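Histidine-containing phosphotransfer protein (Zea mays, PDB 1WN0) probably relays phosphoryl groups from cytokinin sensor histidine kinases to response regulators in the multistep His-to-Asp phosphorelay. Local coordinates at residues Gln31-Asp36 and Pro40-Glu45. Numbering follows the deposited sequence.
Sequences QMLQED and PGFVAE
A helix-loop-helix unit of the HPt fold brings Val43, in the first turn of helix 42-64, against Gln31, Leu33 and Gln34 in the C-terminal part of helix 25-34. The chain reverses between them through a short connection, and Gly41, with positive phi (84°), takes the N-cap position of the second helix. Val43 points at the first helix and is buried there, with its two methyls dividing the work. CG2 rests 3.5 Å from Gln34 CB and, more loosely, 4.3 Å from Leu33 CB. CG1, turned anti to the backbone N (chi1 176°), meets Gln31 OE1 at 3.6 Å; the Gln31 side chain bends at chi2 and reaches back from a CB that points away, crossing Val43 at about a right angle. The contact buries this amide oxygen, which has no polar partner in the model. Gln34 also bends at chi2, bringing OE1 alongside Val43 CB at 3.7 Å, while the same oxygen stays 4.0 Å from Ala44 N. On the other flank Leu33 CD2 approaches the Phe42 ring obliquely, 4.0 Å from CE2, at a more exposed margin. The seam is thus held by apolar and van der Waals packing. Helix 110-138 closes the glutamine side: Met134 and Glu138 touch Gln31, Glu138 also touches Gln34, and Leu135 packs on Ala44.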
loop_
_atom_site.group_PDB
_atom_site.type_symbol
_atom_site.label_atom_id
_atom_site.label_comp_id
_atom_site.label_asym_id
_atom_site.label_seq_id
_atom_site.Cartn_x
_atom_site.Cartn_y
_atom_site.Cartn_z
ATOM N N GLN A 31 -9.200 7.928 -10.372
ATOM C CA GLN A 31 -8.627 9.107 -10.922
ATOM C C GLN A 31 -9.605 9.709 -11.885
ATOM O O GLN A 31 -9.555 10.897 -12.191
ATOM C CB GLN A 31 -7.325 8.724 -11.667
ATOM C CG GLN A 31 -6.104 9.743 -11.646
ATOM C CD GLN A 31 -6.048 10.875 -10.592
ATOM O OE1 GLN A 31 -5.568 10.692 -9.470
ATOM N NE2 GLN A 31 -6.419 12.066 -11.008
ATOM N N MET A 32 -10.474 8.882 -12.432
ATOM C CA MET A 32 -11.593 9.377 -13.303
ATOM C C MET A 32 -12.459 10.375 -12.458
ATOM O O MET A 32 -12.963 11.361 -12.945
ATOM C CB MET A 32 -12.424 8.176 -13.901
ATOM C CG MET A 32 -12.622 8.057 -15.450
ATOM S SD MET A 32 -11.308 8.643 -16.760
ATOM C CE MET A 32 -9.686 7.612 -16.234
ATOM N N LEU A 33 -12.550 10.104 -11.159
ATOM C CA LEU A 33 -13.223 10.967 -10.228
ATOM C C LEU A 33 -12.524 12.330 -10.106
ATOM O O LEU A 33 -13.197 13.310 -10.107
ATOM C CB LEU A 33 -13.282 10.256 -8.876
ATOM C CG LEU A 33 -14.548 9.875 -8.101
ATOM C CD1 LEU A 33 -15.901 9.819 -9.005
ATOM C CD2 LEU A 33 -14.263 8.612 -7.162
ATOM N N GLN A 34 -11.191 12.372 -9.985
ATOM C CA GLN A 34 -10.417 13.613 -9.784
ATOM C C GLN A 34 -10.495 14.478 -11.040
ATOM O O GLN A 34 -10.609 15.694 -10.935
ATOM C CB GLN A 34 -8.961 13.270 -9.352
ATOM C CG GLN A 34 -7.840 14.357 -8.914
ATOM C CD GLN A 34 -8.149 15.450 -7.754
ATOM O OE1 GLN A 34 -8.190 15.200 -6.472
ATOM N NE2 GLN A 34 -8.220 16.683 -8.235
ATOM N N GLU A 35 -10.541 13.829 -12.213
ATOM C CA GLU A 35 -10.516 14.505 -13.535
ATOM C C GLU A 35 -11.897 15.158 -13.873
ATOM O O GLU A 35 -12.010 15.948 -14.802
ATOM C CB GLU A 35 -10.044 13.522 -14.672
ATOM C CG GLU A 35 -8.531 13.122 -14.630
ATOM C CD GLU A 35 -7.925 12.433 -15.905
ATOM O OE1 GLU A 35 -6.759 11.939 -15.813
ATOM O OE2 GLU A 35 -8.573 12.400 -17.002
ATOM N N ASP A 36 -12.937 14.833 -13.096
ATOM C CA ASP A 36 -14.281 15.404 -13.232
ATOM C C ASP A 36 -14.382 16.505 -12.134
ATOM O O ASP A 36 -14.002 16.300 -10.971
ATOM C CB ASP A 36 -15.316 14.200 -13.206
ATOM C CG ASP A 36 -16.363 14.207 -12.005
ATOM O OD1 ASP A 36 -16.087 13.767 -10.787
ATOM O OD2 ASP A 36 -17.539 14.595 -12.295
ATOM N N PRO A 40 -14.290 17.295 -5.085
ATOM C CA PRO A 40 -12.985 17.885 -4.817
ATOM C C PRO A 40 -12.430 17.352 -3.514
ATOM O O PRO A 40 -13.161 17.303 -2.510
ATOM C CB PRO A 40 -13.221 19.439 -4.768
ATOM C CG PRO A 40 -14.681 19.587 -4.509
ATOM C CD PRO A 40 -15.377 18.301 -4.937
ATOM N N GLY A 41 -11.146 17.007 -3.593
ATOM C CA GLY A 41 -10.295 16.602 -2.484
ATOM C C GLY A 41 -10.421 15.109 -2.138
ATOM O O GLY A 41 -9.701 14.630 -1.182
ATOM N N PHE A 42 -11.340 14.398 -2.832
ATOM C CA PHE A 42 -11.665 13.031 -2.500
ATOM C C PHE A 42 -10.513 12.078 -2.779
ATOM O O PHE A 42 -10.029 11.333 -1.873
ATOM C CB PHE A 42 -12.948 12.510 -3.179
ATOM C CG PHE A 42 -13.364 11.092 -2.721
ATOM C CD1 PHE A 42 -13.806 10.884 -1.463
ATOM C CD2 PHE A 42 -13.291 10.024 -3.576
ATOM C CE1 PHE A 42 -14.189 9.638 -1.097
ATOM C CE2 PHE A 42 -13.689 8.790 -3.242
ATOM C CZ PHE A 42 -14.143 8.594 -1.990
ATOM N N VAL A 43 -10.138 12.070 -4.027
ATOM C CA VAL A 43 -8.987 11.337 -4.446
ATOM C C VAL A 43 -7.758 11.584 -3.565
ATOM O O VAL A 43 -7.189 10.615 -3.050
ATOM C CB VAL A 43 -8.637 11.577 -5.920
ATOM C CG1 VAL A 43 -7.348 10.852 -6.297
ATOM C CG2 VAL A 43 -9.661 10.983 -6.738
ATOM N N ALA A 44 -7.420 12.862 -3.344
ATOM C CA ALA A 44 -6.268 13.238 -2.568
ATOM C C ALA A 44 -6.349 12.735 -1.135
ATOM O O ALA A 44 -5.321 12.362 -0.574
ATOM C CB ALA A 44 -6.000 14.868 -2.618
ATOM N N GLU A 45 -7.538 12.824 -0.525
ATOM C CA GLU A 45 -7.734 12.388 0.845
ATOM C C GLU A 45 -7.561 10.829 0.966
ATOM O O GLU A 45 -6.929 10.307 1.911
ATOM C CB GLU A 45 -9.124 12.736 1.249
ATOM C CG GLU A 45 -9.314 12.653 2.716
ATOM C CD GLU A 45 -10.727 12.876 3.136
ATOM O OE1 GLU A 45 -10.960 12.345 4.269
ATOM O OE2 GLU A 45 -11.560 13.538 2.384
#